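Local coordinates for chromosome-partitioning protein Spo0J (Thermus thermophilus HB27, PDB 1VZ0) that probably takes part in chromosome partitioning, binds the centromere-like site parS and stimulates the ATPase activity of Soj, at residues K48-A51 / D52-E56; V144-A147 / R148-A152; E166-R170 / G171-A175. All blocks are in the same frame, centred on the assembly; numbering follows the deposited sequence.

Interaction 1 of 3, residues K48-A51 / D52-E56; sequences KELA and DSIRE
Asp52 N donates to Lys48 O at 2.9 Å, and Ile54 N and Arg55 N reach back in the same way to Leu50 O and Ala51 O, so residues 48-56 run as one unbroken helix. The polar side is centred on the Asp52 carboxylate, which has a cation at each oxygen. Lys48 NZ forms a salt bridge with Asp52 OD1 at 3.2 Å, and the oxygen accepts through its syn lone pair. The lysine chain runs straight until its last torsion, where a bend (chi4 56°) swings the ammonium back to the carboxylate. Arg55 NH2 meets Asp52 OD2 at 2.7 Å. This is a salt bridge, though the bond itself is bent and weak. The negative group probably offsets the like charges of Lys48 NZ and Arg55 NH2, which are 6.2 Å apart. On the buried side, Leu50 CD2 touches Ile54 CG2 at 3.8 Å. Ile54 CG1 stands between the backbone N and the carbonyl carbon (chi1 66°), which brings it within 3.1 Å of Ala51 O, a tight fit. Leu50 and Ile54 pack on Ala83 of helix 78-86, and Ala51 packs on Met86. Ser53 OG bonds to Glu163 of the second subunit. The arrangement is that of an amphipathic helix in the ParB N-terminal domain, with a salt-bridge network at i, i+3 and i, i+4 spacing.

Interaction 2 of 3, residues V144-A147 / R148-A152; sequences VGKA and RSTVA
Ala147 O takes two backbone donors from the first turn of helix 148-156. Val151 N lies 3.3 Å from Ala147 O. Thr150 N is nearer to Ala147 O, at 2.9 Å, but its bond is bent and weak. Ala147 holds the N-cap position, and its methyl side chain has no polar atom to cap the helix.

Around this carbonyl the contacts are van der Waals. Thr150 CB sits 3.3 Å from Ala147 O. Val151 CG2 is 3.8 Å from Ala147 O, and it gets there because CG1 is anti to the backbone N (chi1 174°), which leaves CG2 beside that N.

Residues 145-147 form the turn of the helix-turn-helix motif, inferred to span residues 137-156. The preceding helix 137-144 ends in a Schellman motif at Gly145, whose phi is positive. Helix 148-156 is the second helix of the motif, the one that usually reads DNA in such folds. Its role here is probably the same.

Further out, the Ala147 methyl lies 3.8 Å from Ser149 OG, measured from CB. The Lys146 chain crosses Thr150 at about a right angle, with Lys146 CD 4.2 Å from Thr150 CG2. The lysine is extended beyond CG, and its NZ makes a long, weak ion pair with Glu123 while its chain rests on Tyr127. Arg148 is also stretched out, and its NE has a long, weak pairing with Glu138. Val151 turns into the interior, where it packs on Ala141 of helix 137-144 and on Tyr127 of helix 120-132.

Interaction 3 of 3, residues E166-R170 / G171-A175; sequences EALER and GEITA
The Arg170 guanidinium meets the Glu172 carboxylate at its edge, with Glu172 CD in the guanidinium plane. One face of the guanidinium has Glu166 O and Ala167 CA over it, both offset toward the rim of the group and each 3.8 Å above the plane of Arg170. The grip is side-on and twofold. Arg170 NE bonds to Glu172 OE1 at 2.6 Å, and Arg170 NH1 bonds to Glu172 OE2 at 2.6 Å with a nearly straight N-H (160°). The two planes are turned 62° apart, so both nitrogens approach from above the carboxylate plane. A bend in the arginine chain (chi3 -58°) folds the group back over the helix. Glu172 is extended beyond CG. Its OE2 also takes a weak bond from Gln61 of the second subunit, whose Arg79 forms a salt bridge with Glu166. A bound cobalt ion lies about 3 Å from the nearest atom of the Arg170 side chain. Without the guanidinium, as with an alanine here, the Glu172 carboxylate would probably lose its charged mate and be held less firmly, with the weak bond from Gln61 of the second subunit remaining.

The salt bridge flanks Gly171, where a Schellman motif ends the helix. Glu172 N bonds to Ala167 O at 2.9 Å, and Gly171 N bonds to Leu168 O at 3.0 Å. Gly171 has a positive phi, and a CB there would clash with Arg170 O. Ile173 then folds back onto the helix: its CG1 is 3.8 Å from Leu168 CA, and its CD1 is 4.1 Å from Ala167 CB. Thr174 is the next N-cap.

Leu168 packs on Pro120 and Val121 of helix 120-132, and Ile173 packs on Ile196 and Leu197 of helix 189-199.

In the fold
All three are local contacts along the chain, but their settings differ. Interaction 1 lies within helix 38-57 of the N-terminal domain, while interactions 2 and 3 join helix ends to turns in the HTH domain. Interaction 2 is a surface contact, and interactions 1 and 3 are partly buried. Interactions 1 and 3 both touch the second subunit: Leu50 packs on its Glu166, and Glu166 on its Leu50. Both carry side-chain salt bridges, whereas in interaction 2 the bonds between the segments are backbone ones alone. A Schellman motif ends a helix in both 2 and 3. Within one chain, interactions 2 and 3 have centres about 21 Å apart, and interaction 1 is farther off.

Interaction 1 of 3, residues K48-A51 / D52-E56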
loop_
_atom_site.group_PDB
_atom_site.type_symbol
_atom_site.label_atom_id
_atom_site.label_comp_id
_atom_site.label_asym_id
_atom_site.label_seq_id
_atom_site.Cartn_x
_atom_site.Cartn_y
_atom_site.Cartn_z
ATOM N N LYS C 48 10.956 -1.284 -13.243
ATOM C CA LYS C 48 11.973 -1.608 -14.238
ATOM C C LYS C 48 11.627 -2.880 -15.004
ATOM O O LYS C 48 11.820 -2.947 -16.216
ATOM C CB LYS C 48 13.341 -1.766 -13.567
ATOM C CG LYS C 48 14.383 -2.483 -14.412
ATOM C CD LYS C 48 15.714 -2.572 -13.677
ATOM C CE LYS C 48 16.612 -3.652 -14.265
ATOM N NZ LYS C 48 16.862 -3.458 -15.720
ATOM N N GLU C 49 11.119 -3.886 -14.298
ATOM C CA GLU C 49 10.757 -5.140 -14.940
ATOM C C GLU C 49 9.598 -4.930 -15.918
ATOM O O GLU C 49 9.535 -5.588 -16.959
ATOM C CB GLU C 49 10.411 -6.194 -13.876
ATOM C CG GLU C 49 11.610 -6.540 -12.990
ATOM C CD GLU C 49 11.289 -7.460 -11.821
ATOM O OE1 GLU C 49 12.175 -7.620 -10.952
ATOM O OE2 GLU C 49 10.174 -8.023 -11.764
ATOM N N LEU C 50 8.699 -4.000 -15.591
ATOM C CA LEU C 50 7.560 -3.707 -16.456
ATOM C C LEU C 50 8.075 -2.964 -17.684
ATOM O O LEU C 50 7.629 -3.204 -18.799
ATOM C CB LEU C 50 6.529 -2.827 -15.738
ATOM C CG LEU C 50 5.048 -3.008 -16.103
ATOM C CD1 LEU C 50 4.328 -1.691 -15.869
ATOM C CD2 LEU C 50 4.881 -3.442 -17.543
ATOM N N ALA C 51 9.015 -2.056 -17.460
ATOM C CA ALA C 51 9.606 -1.274 -18.536
ATOM C C ALA C 51 10.372 -2.146 -19.529
ATOM O O ALA C 51 10.241 -1.976 -20.741
ATOM C CB ALA C 51 10.535 -0.215 -17.957
ATOM N N ASP C 52 11.177 -3.069 -19.011
ATOM C CA ASP C 52 11.971 -3.959 -19.858
ATOM C C ASP C 52 11.076 -4.770 -20.784
ATOM O O ASP C 52 11.392 -4.965 -21.954
ATOM C CB ASP C 52 12.802 -4.919 -18.996
ATOM C CG ASP C 52 13.920 -4.218 -18.243
ATOM O OD1 ASP C 52 14.342 -4.745 -17.191
ATOM O OD2 ASP C 52 14.383 -3.150 -18.704
ATOM N N SER C 53 9.957 -5.239 -20.248
ATOM C CA SER C 53 9.021 -6.043 -21.015
ATOM C C SER C 53 8.311 -5.266 -22.118
ATOM O O SER C 53 8.065 -5.809 -23.196
ATOM C CB SER C 53 7.983 -6.666 -20.085
ATOM O OG SER C 53 7.049 -7.443 -20.814
ATOM N N ILE C 54 7.975 -4.002 -21.865
ATOM C CA ILE C 54 7.283 -3.224 -22.885
ATOM C C ILE C 54 8.220 -2.686 -23.963
ATOM O O ILE C 54 7.765 -2.283 -25.029
ATOM C CB ILE C 54 6.474 -2.056 -22.275
ATOM C CG1 ILE C 54 7.412 -1.027 -21.655
ATOM C CG2 ILE C 54 5.500 -2.593 -21.238
ATOM C CD1 ILE C 54 6.693 0.171 -21.099
ATOM N N ARG C 55 9.523 -2.672 -23.695
ATOM C CA ARG C 55 10.469 -2.210 -24.705
ATOM C C ARG C 55 10.324 -3.143 -25.896
ATOM O O ARG C 55 10.535 -2.751 -27.044
ATOM C CB ARG C 55 11.918 -2.300 -24.218
ATOM C CG ARG C 55 12.436 -1.116 -23.433
ATOM C CD ARG C 55 13.957 -1.126 -23.456
ATOM N NE ARG C 55 14.553 -0.222 -22.477
ATOM C CZ ARG C 55 14.468 -0.386 -21.160
ATOM N NH1 ARG C 55 15.044 0.485 -20.339
ATOM N NH2 ARG C 55 13.805 -1.420 -20.660
ATOM N N GLU C 56 9.960 -4.388 -25.601
ATOM C CA GLU C 56 9.797 -5.417 -26.618
ATOM C C GLU C 56 8.450 -5.365 -27.326
ATOM O O GLU C 56 8.385 -5.123 -28.531
ATOM C CB GLU C 56 9.975 -6.802 -25.989
ATOM C CG GLU C 56 11.284 -6.992 -25.238
ATOM C CD GLU C 56 12.506 -6.886 -26.136
ATOM O OE1 GLU C 56 12.739 -5.800 -26.710
ATOM O OE2 GLU C 56 13.235 -7.893 -26.267
#

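Interaction 2 of 3, residues V144-A147 / R148-A152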
loop_
_atom_site.group_PDB
_atom_site.type_symbol
_atom_site.label_atom_id
_atom_site.label_comp_id
_atom_site.label_asym_id
_atom_site.label_seq_id
_atom_site.Cartn_x
_atom_site.Cartn_y
_atom_site.Cartn_z
ATOM N N VAL C 144 -17.451 1.992 -6.562
ATOM C CA VAL C 144 -16.430 1.066 -6.073
ATOM C C VAL C 144 -16.912 -0.378 -5.966
ATOM O O VAL C 144 -16.117 -1.283 -5.718
ATOM C CB VAL C 144 -15.873 1.507 -4.698
ATOM C CG1 VAL C 144 -15.311 2.916 -4.796
ATOM C CG2 VAL C 144 -16.962 1.430 -3.639
ATOM N N GLY C 145 -18.211 -0.590 -6.149
ATOM C CA GLY C 145 -18.757 -1.933 -6.082
ATOM C C GLY C 145 -18.828 -2.542 -4.694
ATOM O O GLY C 145 -18.376 -3.668 -4.483
ATOM N N LYS C 146 -19.401 -1.804 -3.748
ATOM C CA LYS C 146 -19.535 -2.285 -2.377
ATOM C C LYS C 146 -20.838 -1.785 -1.769
ATOM O O LYS C 146 -21.454 -0.855 -2.290
ATOM C CB LYS C 146 -18.338 -1.822 -1.540
ATOM C CG LYS C 146 -17.014 -2.348 -2.070
ATOM C CD LYS C 146 -15.838 -1.934 -1.221
ATOM C CE LYS C 146 -14.542 -2.459 -1.819
ATOM N NZ LYS C 146 -13.357 -2.151 -0.966
ATOM N N ALA C 147 -21.262 -2.409 -0.675
ATOM C CA ALA C 147 -22.502 -2.018 -0.015
ATOM C C ALA C 147 -22.362 -0.666 0.673
ATOM O O ALA C 147 -21.272 -0.290 1.105
ATOM C CB ALA C 147 -22.902 -3.075 0.994
ATOM N N ARG C 148 -23.469 0.064 0.771
ATOM C CA ARG C 148 -23.451 1.366 1.415
ATOM C C ARG C 148 -22.954 1.224 2.854
ATOM O O ARG C 148 -22.247 2.093 3.366
ATOM C CB ARG C 148 -24.851 1.989 1.419
ATOM C CG ARG C 148 -24.861 3.396 1.994
ATOM C CD ARG C 148 -26.253 3.897 2.314
ATOM N NE ARG C 148 -26.184 5.175 3.014
ATOM C CZ ARG C 148 -27.234 5.843 3.482
ATOM N NH1 ARG C 148 -27.056 7.001 4.106
ATOM N NH2 ARG C 148 -28.460 5.359 3.326
ATOM N N SER C 149 -23.324 0.121 3.498
ATOM C CA SER C 149 -22.918 -0.130 4.875
ATOM C C SER C 149 -21.404 -0.294 4.971
ATOM O O SER C 149 -20.797 0.093 5.969
ATOM C CB SER C 149 -23.610 -1.383 5.418
ATOM O OG SER C 149 -23.192 -2.536 4.711
ATOM N N THR C 150 -20.794 -0.869 3.942
ATOM C CA THR C 150 -19.348 -1.047 3.941
ATOM C C THR C 150 -18.656 0.314 3.934
ATOM O O THR C 150 -17.645 0.512 4.607
ATOM C CB THR C 150 -18.876 -1.847 2.714
ATOM O OG1 THR C 150 -19.372 -3.186 2.795
ATOM C CG2 THR C 150 -17.356 -1.891 2.654
ATOM N N VAL C 151 -19.211 1.249 3.171
ATOM C CA VAL C 151 -18.660 2.596 3.081
ATOM C C VAL C 151 -18.839 3.357 4.389
ATOM O O VAL C 151 -17.910 4.015 4.864
ATOM C CB VAL C 151 -19.337 3.395 1.949
ATOM C CG1 VAL C 151 -18.852 4.840 1.956
ATOM C CG2 VAL C 151 -19.034 2.742 0.623
ATOM N N ALA C 152 -20.032 3.267 4.967
ATOM C CA ALA C 152 -20.324 3.958 6.220
ATOM C C ALA C 152 -19.414 3.446 7.333
ATOM O O ALA C 152 -18.894 4.224 8.135
ATOM C CB ALA C 152 -21.794 3.760 6.606
#

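Interaction 3 of 3, residues E166-R170 / G171-A175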
loop_
_atom_site.group_PDB
_atom_site.type_symbol
_atom_site.label_atom_id
_atom_site.label_comp_id
_atom_site.label_asym_id
_atom_site.label_seq_id
_atom_site.Cartn_x
_atom_site.Cartn_y
_atom_site.Cartn_z
ATOM N N GLU C 166 -2.605 4.386 12.828
ATOM C CA GLU C 166 -1.258 3.945 12.459
ATOM C C GLU C 166 -1.049 2.483 12.836
ATOM O O GLU C 166 -0.450 1.711 12.078
ATOM C CB GLU C 166 -0.189 4.793 13.164
ATOM C CG GLU C 166 0.130 6.071 12.446
ATOM C CD GLU C 166 0.732 5.816 11.076
ATOM O OE1 GLU C 166 0.333 6.499 10.115
ATOM O OE2 GLU C 166 1.611 4.941 10.965
ATOM N N ALA C 167 -1.539 2.117 14.014
ATOM C CA ALA C 167 -1.404 0.755 14.504
ATOM C C ALA C 167 -2.165 -0.194 13.580
ATOM O O ALA C 167 -1.777 -1.353 13.389
ATOM C CB ALA C 167 -1.937 0.665 15.915
ATOM N N LEU C 168 -3.242 0.319 12.996
ATOM C CA LEU C 168 -4.058 -0.469 12.091
ATOM C C LEU C 168 -3.279 -0.679 10.799
ATOM O O LEU C 168 -3.199 -1.788 10.281
ATOM C CB LEU C 168 -5.367 0.258 11.783
ATOM C CG LEU C 168 -6.581 -0.637 11.520
ATOM C CD1 LEU C 168 -7.705 0.211 10.970
ATOM C CD2 LEU C 168 -6.240 -1.752 10.549
ATOM N N GLU C 169 -2.714 0.400 10.275
ATOM C CA GLU C 169 -1.925 0.315 9.058
ATOM C C GLU C 169 -0.684 -0.579 9.241
ATOM O O GLU C 169 -0.276 -1.270 8.312
ATOM C CB GLU C 169 -1.499 1.714 8.616
ATOM C CG GLU C 169 -2.655 2.685 8.563
ATOM C CD GLU C 169 -2.704 3.457 7.271
ATOM O OE1 GLU C 169 -2.928 2.829 6.220
ATOM O OE2 GLU C 169 -2.518 4.688 7.309
ATOM N N ARG C 170 -0.091 -0.560 10.431
ATOM C CA ARG C 170 1.076 -1.395 10.696
ATOM C C ARG C 170 0.673 -2.853 10.874
ATOM O O ARG C 170 1.531 -3.739 10.916
ATOM C CB ARG C 170 1.819 -0.948 11.959
ATOM C CG ARG C 170 2.622 0.339 11.803
ATOM C CD ARG C 170 3.662 0.455 12.913
ATOM N NE ARG C 170 3.045 0.429 14.234
ATOM C CZ ARG C 170 2.536 1.498 14.839
ATOM N NH1 ARG C 170 1.986 1.387 16.042
ATOM N NH2 ARG C 170 2.595 2.685 14.247
ATOM N N GLY C 171 -0.630 -3.102 10.987
ATOM C CA GLY C 171 -1.089 -4.464 11.179
ATOM C C GLY C 171 -0.915 -4.930 12.614
ATOM O O GLY C 171 -1.000 -6.119 12.878
ATOM N N GLU C 172 -0.666 -4.003 13.537
ATOM C CA GLU C 172 -0.518 -4.342 14.949
ATOM C C GLU C 172 -1.884 -4.643 15.575
ATOM O O GLU C 172 -1.959 -5.338 16.579
ATOM C CB GLU C 172 0.177 -3.207 15.702
ATOM C CG GLU C 172 1.647 -3.061 15.351
ATOM C CD GLU C 172 2.298 -1.849 16.000
ATOM O OE1 GLU C 172 3.500 -1.619 15.747
ATOM O OE2 GLU C 172 1.612 -1.131 16.759
ATOM N N ILE C 173 -2.957 -4.098 14.996
ATOM C CA ILE C 173 -4.326 -4.375 15.462
ATOM C C ILE C 173 -5.199 -4.608 14.229
ATOM O O ILE C 173 -4.796 -4.293 13.104
ATOM C CB ILE C 173 -4.952 -3.224 16.300
ATOM C CG1 ILE C 173 -5.129 -1.975 15.445
ATOM C CG2 ILE C 173 -4.089 -2.926 17.528
ATOM C CD1 ILE C 173 -5.759 -0.786 16.214
ATOM N N THR C 174 -6.391 -5.153 14.425
ATOM C CA THR C 174 -7.274 -5.436 13.302
ATOM C C THR C 174 -8.397 -4.418 13.184
ATOM O O THR C 174 -8.576 -3.565 14.049
ATOM C CB THR C 174 -7.940 -6.829 13.446
ATOM O OG1 THR C 174 -8.876 -6.796 14.536
ATOM C CG2 THR C 174 -6.890 -7.912 13.728
ATOM N N ALA C 175 -9.169 -4.533 12.110
ATOM C CA ALA C 175 -10.297 -3.642 11.892
ATOM C C ALA C 175 -11.260 -3.840 13.059
ATOM O O ALA C 175 -11.961 -2.912 13.478
ATOM C CB ALA C 175 -10.982 -3.985 10.582
#